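Local structure of rhamnosidase B (Bacillus sp., 2OKX) at residues V574-D579 with Y614-P619; S580-L585 with S804-E809; F632-C637 with P655-T660; Q698-V703 with V768-C773. The protein catalyses the hydrolysis of alpha-L-rhamnosidic linkages, releasing rhamnose from glycosides, as an inverting alpha-L-rhamnosidase of glycoside hydrolase family 78. One frame throughout, in Å; residues are numbered along the deposited sequence.

Contact 1 (V574-D579 with Y614-P619); sequences VFWVGD and YLDQVP
Gln-617 lays its CG over one face of the Trp-576 indole, 3.6 Å from the centroid of the six-membered ring and 2° off the normal, which defines a CH-pi contact made by the aliphatic part of the side chain. A bend at chi2 (79°) then carries the amide aside, and Gln-617 NE2 donates to Asp-616 OD2 at 3.0 Å. Asp-616 runs alongside the same indole, its CG 3.7 Å from Trp-576 CZ3 and its carboxylate turned 41° from the ring plane. The backbones make a single beta bridge between Trp-576 and Gln-617: Val-618 N donates to Phe-575 O at 3.2 Å, and Val-577 N to Asp-616 O at 2.9 Å. A water links Phe-575 N to Val-618 O, while Val-618 CG2 packs 3.6 Å from Phe-575 CE2. In the second shell Glu-572 accepts from Trp-576 NE1, Ser-624 bonds Asp-616 OD1 and Ser-620 bonds Gln-617 OE1. An alanine in place of Trp-576 would probably strip Gln-617 CG of its aromatic platform and leave Glu-572 without the indole donor. Glycerol, probably from the crystallisation liquor, lies about 3 Å from the Trp-576 side chain (nearest atoms), and Asp-579 OD1 also hydrogen-bonds glycerol; an indole braced on one face beside a polyol is consistent with a sugar-binding pocket.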
# COMPACT_ATOMS: atom_id res chain seq x y z
N VAL A 574 0.68 -1.76 1.87
CA VAL A 574 0.34 -2.70 2.94
C VAL A 574 0.32 -4.16 2.51
O VAL A 574 -0.14 -4.49 1.41
CB VAL A 574 -1.06 -2.36 3.52
CG1 VAL A 574 -1.51 -3.44 4.51
CG2 VAL A 574 -1.02 -1.00 4.22
N PHE A 575 0.82 -5.04 3.37
CA PHE A 575 0.80 -6.46 3.06
C PHE A 575 -0.59 -7.00 3.37
O PHE A 575 -0.90 -7.35 4.51
CB PHE A 575 1.86 -7.22 3.88
CG PHE A 575 1.66 -8.72 3.90
CD1 PHE A 575 1.10 -9.38 2.81
CD2 PHE A 575 2.04 -9.46 5.01
CE1 PHE A 575 0.91 -10.77 2.83
CE2 PHE A 575 1.86 -10.85 5.05
CZ PHE A 575 1.29 -11.50 3.96
N TRP A 576 -1.44 -7.03 2.34
CA TRP A 576 -2.78 -7.57 2.49
C TRP A 576 -2.68 -9.05 2.14
O TRP A 576 -2.17 -9.42 1.08
CB TRP A 576 -3.75 -6.86 1.55
CG TRP A 576 -4.26 -5.55 2.08
CD1 TRP A 576 -3.71 -4.31 1.90
CD2 TRP A 576 -5.47 -5.35 2.82
NE1 TRP A 576 -4.52 -3.35 2.48
CE2 TRP A 576 -5.60 -3.96 3.04
CE3 TRP A 576 -6.47 -6.21 3.31
CZ2 TRP A 576 -6.69 -3.41 3.73
CZ3 TRP A 576 -7.55 -5.66 3.99
CH2 TRP A 576 -7.65 -4.28 4.20
N VAL A 577 -3.15 -9.89 3.05
CA VAL A 577 -3.08 -11.33 2.89
C VAL A 577 -3.78 -11.88 1.65
O VAL A 577 -3.20 -12.67 0.91
CB VAL A 577 -3.63 -12.02 4.14
CG1 VAL A 577 -3.52 -13.54 4.01
CG2 VAL A 577 -2.87 -11.53 5.37
N GLY A 578 -5.02 -11.47 1.43
CA GLY A 578 -5.75 -11.96 0.28
C GLY A 578 -5.04 -11.71 -1.03
O GLY A 578 -4.92 -12.61 -1.87
N ASP A 579 -4.55 -10.48 -1.22
CA ASP A 579 -3.86 -10.12 -2.45
C ASP A 579 -2.63 -10.99 -2.69
O ASP A 579 -2.36 -11.42 -3.82
CB ASP A 579 -3.39 -8.65 -2.40
CG ASP A 579 -4.51 -7.67 -2.11
OD1 ASP A 579 -4.53 -6.60 -2.75
OD2 ASP A 579 -5.36 -7.96 -1.24
N TYR A 614 -7.34 -14.54 12.41
CA TYR A 614 -6.22 -13.88 11.73
C TYR A 614 -6.57 -12.60 10.97
O TYR A 614 -7.58 -12.54 10.27
CB TYR A 614 -5.51 -14.88 10.81
CG TYR A 614 -4.89 -16.06 11.53
CD1 TYR A 614 -4.37 -17.15 10.82
CD2 TYR A 614 -4.82 -16.10 12.93
CE1 TYR A 614 -3.81 -18.25 11.48
CE2 TYR A 614 -4.26 -17.19 13.60
CZ TYR A 614 -3.76 -18.26 12.87
OH TYR A 614 -3.21 -19.33 13.54
N LEU A 615 -5.71 -11.59 11.11
CA LEU A 615 -5.90 -10.30 10.46
C LEU A 615 -5.75 -10.36 8.94
O LEU A 615 -4.97 -11.16 8.42
CB LEU A 615 -4.91 -9.27 11.03
CG LEU A 615 -5.43 -8.40 12.18
CD1 LEU A 615 -6.08 -9.27 13.23
CD2 LEU A 615 -4.28 -7.60 12.77
N ASP A 616 -6.51 -9.52 8.24
CA ASP A 616 -6.50 -9.48 6.79
C ASP A 616 -5.29 -8.75 6.20
O ASP A 616 -5.05 -8.81 4.99
CB ASP A 616 -7.82 -8.91 6.26
CG ASP A 616 -8.26 -7.65 6.99
OD1 ASP A 616 -9.49 -7.41 7.05
OD2 ASP A 616 -7.40 -6.91 7.50
N GLN A 617 -4.55 -8.04 7.05
CA GLN A 617 -3.32 -7.35 6.65
C GLN A 617 -2.42 -7.32 7.89
O GLN A 617 -2.91 -7.09 9.00
CB GLN A 617 -3.59 -5.93 6.10
CG GLN A 617 -4.84 -5.23 6.60
CD GLN A 617 -4.66 -4.62 7.98
OE1 GLN A 617 -3.82 -3.74 8.18
NE2 GLN A 617 -5.46 -5.09 8.93
N VAL A 618 -1.13 -7.58 7.71
CA VAL A 618 -0.18 -7.63 8.82
C VAL A 618 1.23 -7.19 8.42
O VAL A 618 1.55 -7.13 7.23
CB VAL A 618 -0.06 -9.08 9.36
CG1 VAL A 618 -1.43 -9.60 9.79
CG2 VAL A 618 0.53 -9.99 8.28
N PRO A 619 2.08 -6.82 9.40
CA PRO A 619 1.76 -6.74 10.84
C PRO A 619 1.09 -5.38 10.97
O PRO A 619 1.68 -4.36 10.59
CB PRO A 619 3.14 -6.80 11.49
CG PRO A 619 4.00 -6.08 10.50
CD PRO A 619 3.52 -6.62 9.17
O HOH W 1 1.61 -4.35 6.27

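Contact 2 (S580-L585 with S804-E809); sequences SRNEAL and SFFYYE
Asn-582 and Phe-805 mark the nearest backbone approach, 7.6 Å between their CA atoms, where the axes of helices 580-585 and 804-809 pass 11.8 Å apart with their directions at 60°. Flat side-chain groups occupy the interface. The Asn-582 amide is stacked on one face of the Phe-805 ring, the planes 15° apart, with Asn-582 CG 3.6 Å above the ring plane and displaced toward the rim. Leu-585 adds its CD1 methyl, 3.8 Å from Phe-805 CZ. The polar part of the contact is a salt bridge. Arg-581 grips Glu-809 end-on with two nitrogens: NH1 donates to Glu-809 OE2 at 2.8 Å on the syn side, and NH2 to Glu-809 OE1 at 3.0 Å from above the carboxylate plane. Both acceptors lie near the guanidinium plane. Within the six-hairpin glycosidase domain, an alpha/alpha barrel of paired helices, this joins helix 577-590 to helix 801-813, far apart in sequence. Arg-581 reaches across because its chain bends at chi2 (-92°), and its guanidinium is fixed further by NH2 donating to Asn-582 OD1 at 3.1 Å, so the same amide both stacks on Phe-805 and steadies the cation. Leu-585 CD1 sits over the centre of one guanidinium face, and Phe-806 CE1 approaches Arg-581 NH2 obliquely at 3.6 Å. Glu-639, on helix 627-644, forms a second salt bridge to Arg-581 NH1; two carboxylates probably offset the charge of this buried guanidinium.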
# COMPACT_ATOMS: atom_id res chain seq x y z
N SER A 580 -1.88 -11.26 -1.62
CA SER A 580 -0.65 -12.04 -1.71
C SER A 580 -0.76 -13.43 -2.32
O SER A 580 0.22 -13.93 -2.87
CB SER A 580 0.00 -12.14 -0.33
OG SER A 580 -0.67 -13.08 0.49
N ARG A 581 -1.92 -14.07 -2.22
CA ARG A 581 -2.06 -15.40 -2.80
C ARG A 581 -1.86 -15.33 -4.31
O ARG A 581 -1.08 -16.10 -4.88
CB ARG A 581 -3.44 -15.99 -2.48
CG ARG A 581 -3.65 -17.41 -3.03
CD ARG A 581 -4.30 -17.40 -4.41
NE ARG A 581 -4.35 -18.74 -4.99
CZ ARG A 581 -5.07 -19.06 -6.07
NH1 ARG A 581 -5.06 -20.31 -6.53
NH2 ARG A 581 -5.80 -18.15 -6.69
N ASN A 582 -2.56 -14.41 -4.96
CA ASN A 582 -2.43 -14.25 -6.41
C ASN A 582 -1.05 -13.70 -6.76
O ASN A 582 -0.42 -14.14 -7.71
CB ASN A 582 -3.51 -13.32 -6.96
CG ASN A 582 -4.89 -13.95 -6.93
OD1 ASN A 582 -5.07 -15.10 -6.53
ND2 ASN A 582 -5.89 -13.19 -7.38
N GLU A 583 -0.60 -12.72 -5.99
CA GLU A 583 0.70 -12.11 -6.24
C GLU A 583 1.83 -13.14 -6.17
O GLU A 583 2.78 -13.06 -6.95
CB GLU A 583 0.95 -10.97 -5.25
CG GLU A 583 -0.07 -9.85 -5.34
CD GLU A 583 0.12 -8.78 -4.27
OE1 GLU A 583 0.14 -9.14 -3.08
OE2 GLU A 583 0.25 -7.59 -4.62
N ALA A 584 1.72 -14.10 -5.26
CA ALA A 584 2.76 -15.12 -5.14
C ALA A 584 2.82 -15.98 -6.40
O ALA A 584 3.90 -16.25 -6.91
CB ALA A 584 2.49 -16.01 -3.91
N LEU A 585 1.66 -16.41 -6.88
CA LEU A 585 1.62 -17.24 -8.09
C LEU A 585 2.18 -16.52 -9.31
O LEU A 585 2.92 -17.11 -10.09
CB LEU A 585 0.18 -17.68 -8.37
CG LEU A 585 -0.44 -18.65 -7.36
CD1 LEU A 585 -1.90 -18.88 -7.70
CD2 LEU A 585 0.33 -19.97 -7.36
N SER A 804 -11.25 -11.69 -11.48
CA SER A 804 -10.99 -12.27 -12.80
C SER A 804 -10.02 -13.45 -12.68
O SER A 804 -10.12 -14.43 -13.41
CB SER A 804 -10.39 -11.23 -13.75
OG SER A 804 -11.37 -10.30 -14.19
N PHE A 805 -9.08 -13.35 -11.74
CA PHE A 805 -8.09 -14.40 -11.54
C PHE A 805 -8.78 -15.73 -11.23
O PHE A 805 -8.46 -16.76 -11.82
CB PHE A 805 -7.14 -14.04 -10.39
CG PHE A 805 -5.90 -14.89 -10.31
CD1 PHE A 805 -5.99 -16.25 -10.02
CD2 PHE A 805 -4.65 -14.33 -10.52
CE1 PHE A 805 -4.84 -17.04 -9.94
CE2 PHE A 805 -3.49 -15.10 -10.44
CZ PHE A 805 -3.58 -16.46 -10.15
N PHE A 806 -9.72 -15.69 -10.29
CA PHE A 806 -10.46 -16.89 -9.91
C PHE A 806 -11.30 -17.37 -11.09
O PHE A 806 -11.44 -18.57 -11.32
CB PHE A 806 -11.35 -16.59 -8.69
CG PHE A 806 -10.57 -16.23 -7.45
CD1 PHE A 806 -9.73 -17.16 -6.86
CD2 PHE A 806 -10.66 -14.96 -6.90
CE1 PHE A 806 -8.99 -16.84 -5.72
CE2 PHE A 806 -9.92 -14.62 -5.76
CZ PHE A 806 -9.09 -15.56 -5.17
N TYR A 807 -11.83 -16.42 -11.86
CA TYR A 807 -12.64 -16.75 -13.03
C TYR A 807 -11.79 -17.51 -14.06
O TYR A 807 -12.25 -18.48 -14.67
CB TYR A 807 -13.20 -15.47 -13.64
CG TYR A 807 -13.99 -15.65 -14.92
CD1 TYR A 807 -15.01 -16.61 -15.01
CD2 TYR A 807 -13.74 -14.86 -16.03
CE1 TYR A 807 -15.75 -16.76 -16.18
CE2 TYR A 807 -14.47 -15.00 -17.20
CZ TYR A 807 -15.47 -15.95 -17.27
OH TYR A 807 -16.19 -16.07 -18.43
N TYR A 808 -10.55 -17.08 -14.24
CA TYR A 808 -9.65 -17.74 -15.19
C TYR A 808 -9.29 -19.14 -14.70
O TYR A 808 -9.14 -20.06 -15.51
CB TYR A 808 -8.39 -16.90 -15.42
CG TYR A 808 -8.66 -15.53 -16.03
CD1 TYR A 808 -9.85 -15.26 -16.71
CD2 TYR A 808 -7.71 -14.50 -15.92
CE1 TYR A 808 -10.09 -13.99 -17.27
CE2 TYR A 808 -7.95 -13.24 -16.48
CZ TYR A 808 -9.14 -12.99 -17.15
OH TYR A 808 -9.36 -11.75 -17.71
N GLU A 809 -9.14 -19.31 -13.40
CA GLU A 809 -8.82 -20.63 -12.86
C GLU A 809 -9.98 -21.56 -13.20
O GLU A 809 -9.79 -22.74 -13.49
CB GLU A 809 -8.60 -20.57 -11.35
CG GLU A 809 -7.25 -20.00 -10.93
CD GLU A 809 -7.00 -20.08 -9.42
OE1 GLU A 809 -7.67 -19.36 -8.66
OE2 GLU A 809 -6.15 -20.89 -9.01

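Contact 3 (F632-C637 with P655-T660); sequences FWILAC and PAVKHT
Ala-656 is the first residue of helix 655-660 to meet helix 632-637: its CB comes to the edge of the Trp-633 indole, near the ring plane and 3.9 Å from Trp-633 CH2. Val-657 follows with both branches engaged. Its CG2 approaches the same Trp-633 CH2 obliquely at 3.9 Å, while Val-657 CG1 packs 4.1 Å from Ile-634 CG2. Here the backbones are nearest, with Ile-634 CA and Val-657 CA 6.6 Å apart. One turn on, Thr-660 presents its methyl: CG2 meets Ile-634 CD1 tip to tip at 4.1 Å and also touches the edge of the indole. With OG1 anti to the backbone N (chi1 -167°), the hydroxyl is kept away from this apolar seam and bonds the Pro-612 carbonyl instead. The short helix axes run 153° apart in direction and 11.0 Å at closest approach, a roughly antiparallel pair with the indole lying between the helices. Trp-633 NE1 donates to Leu-601 O, and Cys-637 SG, one turn on, lies 3.5 Å above one ring face, toward the rim. Replacing Trp-633 by alanine is likely to open a gap facing Ala-656 and Val-657 and to leave the Leu-601 carbonyl without its indole partner. Helices 627-644 and 647-665 thus form an antiparallel helical hairpin in the six-hairpin glycosidase domain. Tyr-614 packs edge-to-face on Trp-633, Val-577 of helix 577-590 packs on Trp-633 CB at the root of the side chain, and Leu-712 of helix 696-715 covers both Cys-637 and Val-657.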
# COMPACT_ATOMS: atom_id res chain seq x y z
N PHE A 632 -7.47 -17.67 1.90
CA PHE A 632 -6.51 -17.55 0.80
C PHE A 632 -5.09 -17.73 1.33
O PHE A 632 -4.20 -18.16 0.60
CB PHE A 632 -6.65 -16.20 0.09
CG PHE A 632 -7.95 -16.04 -0.64
CD1 PHE A 632 -8.65 -17.15 -1.11
CD2 PHE A 632 -8.49 -14.77 -0.86
CE1 PHE A 632 -9.86 -17.01 -1.78
CE2 PHE A 632 -9.70 -14.62 -1.53
CZ PHE A 632 -10.39 -15.74 -1.99
N TRP A 633 -4.90 -17.40 2.60
CA TRP A 633 -3.60 -17.56 3.24
C TRP A 633 -3.30 -19.06 3.33
O TRP A 633 -2.18 -19.50 3.08
CB TRP A 633 -3.61 -16.97 4.66
CG TRP A 633 -2.40 -17.33 5.48
CD1 TRP A 633 -1.12 -16.88 5.30
CD2 TRP A 633 -2.34 -18.24 6.58
NE1 TRP A 633 -0.28 -17.45 6.22
CE2 TRP A 633 -1.00 -18.30 7.02
CE3 TRP A 633 -3.30 -19.03 7.24
CZ2 TRP A 633 -0.59 -19.10 8.09
CZ3 TRP A 633 -2.90 -19.83 8.31
CH2 TRP A 633 -1.55 -19.86 8.72
N ILE A 634 -4.32 -19.84 3.70
CA ILE A 634 -4.14 -21.28 3.80
C ILE A 634 -3.81 -21.82 2.41
O ILE A 634 -2.91 -22.65 2.25
CB ILE A 634 -5.41 -21.97 4.34
CG1 ILE A 634 -5.62 -21.57 5.81
CG2 ILE A 634 -5.29 -23.48 4.22
CD1 ILE A 634 -6.91 -22.08 6.43
N LEU A 635 -4.53 -21.33 1.41
CA LEU A 635 -4.30 -21.73 0.03
C LEU A 635 -2.85 -21.41 -0.34
O LEU A 635 -2.13 -22.26 -0.87
CB LEU A 635 -5.23 -20.97 -0.92
CG LEU A 635 -5.70 -21.66 -2.21
CD1 LEU A 635 -6.19 -20.59 -3.17
CD2 LEU A 635 -4.58 -22.46 -2.84
N ALA A 636 -2.42 -20.18 -0.06
CA ALA A 636 -1.06 -19.76 -0.37
C ALA A 636 -0.02 -20.64 0.31
O ALA A 636 1.03 -20.93 -0.27
CB ALA A 636 -0.86 -18.30 0.03
N CYS A 637 -0.31 -21.06 1.54
CA CYS A 637 0.61 -21.93 2.28
C CYS A 637 0.74 -23.26 1.55
O CYS A 637 1.84 -23.77 1.36
CB CYS A 637 0.10 -22.18 3.70
SG CYS A 637 0.30 -20.79 4.84
N PRO A 655 0.39 -26.15 12.48
CA PRO A 655 -0.31 -25.75 13.71
C PRO A 655 -1.12 -24.46 13.57
O PRO A 655 -2.27 -24.39 14.01
CB PRO A 655 0.83 -25.62 14.72
CG PRO A 655 1.78 -26.68 14.27
CD PRO A 655 1.80 -26.49 12.77
N ALA A 656 -0.52 -23.45 12.95
CA ALA A 656 -1.21 -22.17 12.75
C ALA A 656 -2.42 -22.36 11.84
O ALA A 656 -3.45 -21.69 12.01
CB ALA A 656 -0.26 -21.14 12.16
N VAL A 657 -2.29 -23.26 10.87
CA VAL A 657 -3.38 -23.53 9.93
C VAL A 657 -4.53 -24.24 10.64
O VAL A 657 -5.69 -23.88 10.49
CB VAL A 657 -2.89 -24.40 8.75
CG1 VAL A 657 -4.07 -24.82 7.89
CG2 VAL A 657 -1.88 -23.63 7.92
N LYS A 658 -4.18 -25.26 11.42
CA LYS A 658 -5.16 -26.04 12.17
C LYS A 658 -5.88 -25.13 13.17
O LYS A 658 -7.10 -25.16 13.29
CB LYS A 658 -4.44 -27.17 12.90
CG LYS A 658 -5.34 -28.09 13.71
CD LYS A 658 -4.50 -29.18 14.38
CE LYS A 658 -5.36 -30.13 15.19
NZ LYS A 658 -6.37 -30.81 14.33
N HIS A 659 -5.09 -24.32 13.87
CA HIS A 659 -5.61 -23.40 14.87
C HIS A 659 -6.72 -22.48 14.35
O HIS A 659 -7.79 -22.39 14.95
CB HIS A 659 -4.46 -22.56 15.43
CG HIS A 659 -4.90 -21.51 16.40
ND1 HIS A 659 -5.46 -21.81 17.62
CD2 HIS A 659 -4.87 -20.16 16.33
CE1 HIS A 659 -5.76 -20.69 18.26
NE2 HIS A 659 -5.40 -19.67 17.50
N THR A 660 -6.47 -21.80 13.23
CA THR A 660 -7.47 -20.89 12.69
C THR A 660 -8.70 -21.60 12.13
O THR A 660 -9.82 -21.13 12.30
CB THR A 660 -6.86 -19.97 11.60
OG1 THR A 660 -7.77 -18.90 11.32
CG2 THR A 660 -6.57 -20.74 10.32

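Contact 4 (Q698-V703 with V768-C773); sequences QNLFLV and VVAYLC
Val-769 directs its CG1 at the centre of one Phe-701 ring face, and the two side chains cross at about a right angle. Placing CG1 anti to the backbone N (chi1 177°) turns that methyl onto the ring, where it lies 3.7 Å from the centroid and 12° off the normal, a well-centred CH-pi contact. Cys-773 meets the ring differently: its sulfur is 4.3 Å from the centroid and 44° off the normal, an oblique sulfur-aromatic contact whose nearest ring atom is Phe-701 CD2, 3.6 Å from Cys-773 SG. The short axes of helices 698-703 and 768-772 run almost parallel and come within 9.1 Å; Ala-770 and Leu-700 bring their CA atoms to 6.1 Å, and although the Ala-770 methyl points away, Leu-700 CD1 still touches it. In the alpha/alpha barrel of this domain, such a like-directed pair is consistent with neighbours in one layer of helices. Leu-700 CB rests 3.7 Å from Val-769 CG1, so one methyl serves both a leucine and an aromatic face, while Leu-700 CD1 lies over the backbone of helix 768-772, 3.5 Å from Ala-770 N. Phe-632 of helix 627-644 packs edge-to-face on Phe-701, and Ile-736 of helix 723-739 touches Leu-700.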
# COMPACT_ATOMS: atom_id res chain seq x y z
N GLN A 698 -17.94 -17.17 1.07
CA GLN A 698 -16.98 -17.59 2.10
C GLN A 698 -17.32 -18.96 2.67
O GLN A 698 -16.46 -19.64 3.24
CB GLN A 698 -16.86 -16.55 3.21
CG GLN A 698 -18.16 -16.01 3.79
CD GLN A 698 -17.90 -14.93 4.83
OE1 GLN A 698 -17.08 -14.04 4.62
NE2 GLN A 698 -18.61 -15.00 5.95
N ASN A 699 -18.57 -19.38 2.53
CA ASN A 699 -18.96 -20.70 3.01
C ASN A 699 -18.30 -21.72 2.08
O ASN A 699 -17.77 -22.74 2.52
CB ASN A 699 -20.48 -20.85 2.96
CG ASN A 699 -21.13 -20.55 4.30
OD1 ASN A 699 -21.22 -21.43 5.17
ND2 ASN A 699 -21.58 -19.31 4.48
N LEU A 700 -18.32 -21.40 0.78
CA LEU A 700 -17.72 -22.26 -0.23
C LEU A 700 -16.20 -22.35 -0.07
O LEU A 700 -15.62 -23.43 -0.15
CB LEU A 700 -18.06 -21.73 -1.62
CG LEU A 700 -19.54 -21.75 -2.02
CD1 LEU A 700 -19.76 -20.91 -3.26
CD2 LEU A 700 -19.99 -23.20 -2.25
N PHE A 701 -15.56 -21.21 0.18
CA PHE A 701 -14.11 -21.20 0.35
C PHE A 701 -13.68 -21.91 1.64
O PHE A 701 -12.57 -22.42 1.72
CB PHE A 701 -13.57 -19.76 0.33
CG PHE A 701 -13.27 -19.25 -1.06
CD1 PHE A 701 -13.72 -18.00 -1.48
CD2 PHE A 701 -12.52 -20.02 -1.95
CE1 PHE A 701 -13.43 -17.52 -2.76
CE2 PHE A 701 -12.22 -19.55 -3.23
CZ PHE A 701 -12.68 -18.30 -3.63
N LEU A 702 -14.56 -21.95 2.63
CA LEU A 702 -14.22 -22.63 3.88
C LEU A 702 -14.11 -24.13 3.58
O LEU A 702 -13.23 -24.82 4.11
CB LEU A 702 -15.28 -22.39 4.95
CG LEU A 702 -15.08 -23.13 6.28
CD1 LEU A 702 -13.66 -22.93 6.80
CD2 LEU A 702 -16.09 -22.61 7.30
N VAL A 703 -15.00 -24.63 2.73
CA VAL A 703 -14.98 -26.03 2.36
C VAL A 703 -13.62 -26.35 1.74
O VAL A 703 -12.92 -27.27 2.18
CB VAL A 703 -16.09 -26.36 1.33
CG1 VAL A 703 -15.93 -27.80 0.84
CG2 VAL A 703 -17.46 -26.17 1.97
N VAL A 768 -18.86 -18.82 -9.71
CA VAL A 768 -17.47 -19.16 -10.02
C VAL A 768 -16.81 -19.84 -8.82
O VAL A 768 -16.12 -20.85 -8.97
CB VAL A 768 -16.65 -17.89 -10.39
CG1 VAL A 768 -15.17 -18.23 -10.49
CG2 VAL A 768 -17.14 -17.33 -11.72
N VAL A 769 -17.03 -19.29 -7.63
CA VAL A 769 -16.45 -19.86 -6.43
C VAL A 769 -16.98 -21.27 -6.15
O VAL A 769 -16.23 -22.14 -5.73
CB VAL A 769 -16.71 -18.96 -5.19
CG1 VAL A 769 -16.16 -19.62 -3.94
CG2 VAL A 769 -16.07 -17.60 -5.39
N ALA A 770 -18.27 -21.48 -6.39
CA ALA A 770 -18.86 -22.79 -6.18
C ALA A 770 -18.20 -23.80 -7.11
O ALA A 770 -17.95 -24.95 -6.73
CB ALA A 770 -20.36 -22.74 -6.44
N TYR A 771 -17.90 -23.36 -8.32
CA TYR A 771 -17.27 -24.21 -9.32
C TYR A 771 -15.84 -24.58 -8.91
O TYR A 771 -15.45 -25.75 -8.96
CB TYR A 771 -17.24 -23.49 -10.67
CG TYR A 771 -16.76 -24.34 -11.82
CD1 TYR A 771 -17.57 -25.32 -12.38
CD2 TYR A 771 -15.48 -24.16 -12.36
CE1 TYR A 771 -17.13 -26.10 -13.45
CE2 TYR A 771 -15.03 -24.93 -13.42
CZ TYR A 771 -15.86 -25.90 -13.96
OH TYR A 771 -15.41 -26.67 -15.01
N LEU A 772 -15.06 -23.58 -8.51
CA LEU A 772 -13.67 -23.79 -8.10
C LEU A 772 -13.51 -24.60 -6.83
O LEU A 772 -12.54 -25.33 -6.68
CB LEU A 772 -12.96 -22.44 -7.90
CG LEU A 772 -12.55 -21.64 -9.13
CD1 LEU A 772 -11.97 -20.31 -8.69
CD2 LEU A 772 -11.52 -22.43 -9.93
N CYS A 773 -14.45 -24.45 -5.90
CA CYS A 773 -14.36 -25.17 -4.64
C CYS A 773 -14.84 -26.61 -4.73
O CYS A 773 -14.72 -27.37 -3.77
CB CYS A 773 -15.14 -24.41 -3.56
SG CYS A 773 -14.38 -22.81 -3.14

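In the fold
From the N terminus, contact 1 closes first, bringing the lead-in to helix 577-590 against the loop before helix 627-644. Contact 2 starts on that same helix but closes last, at helix 801-813, so the two cross. Contacts 3 and 4 follow one another in series within the long span closed by contact 2, the former between consecutive helices, the latter between 696-715 and 764-772. Phe-632 of contact 3 joins contacts 2 and 4 through its ring. Tyr-614 probably hydrogen-bonds the Ala-656 carbonyl, joining contacts 1 and 3, and Leu-772 packs on Phe-806. Together they join several helices and one connecting loop of the barrel domain.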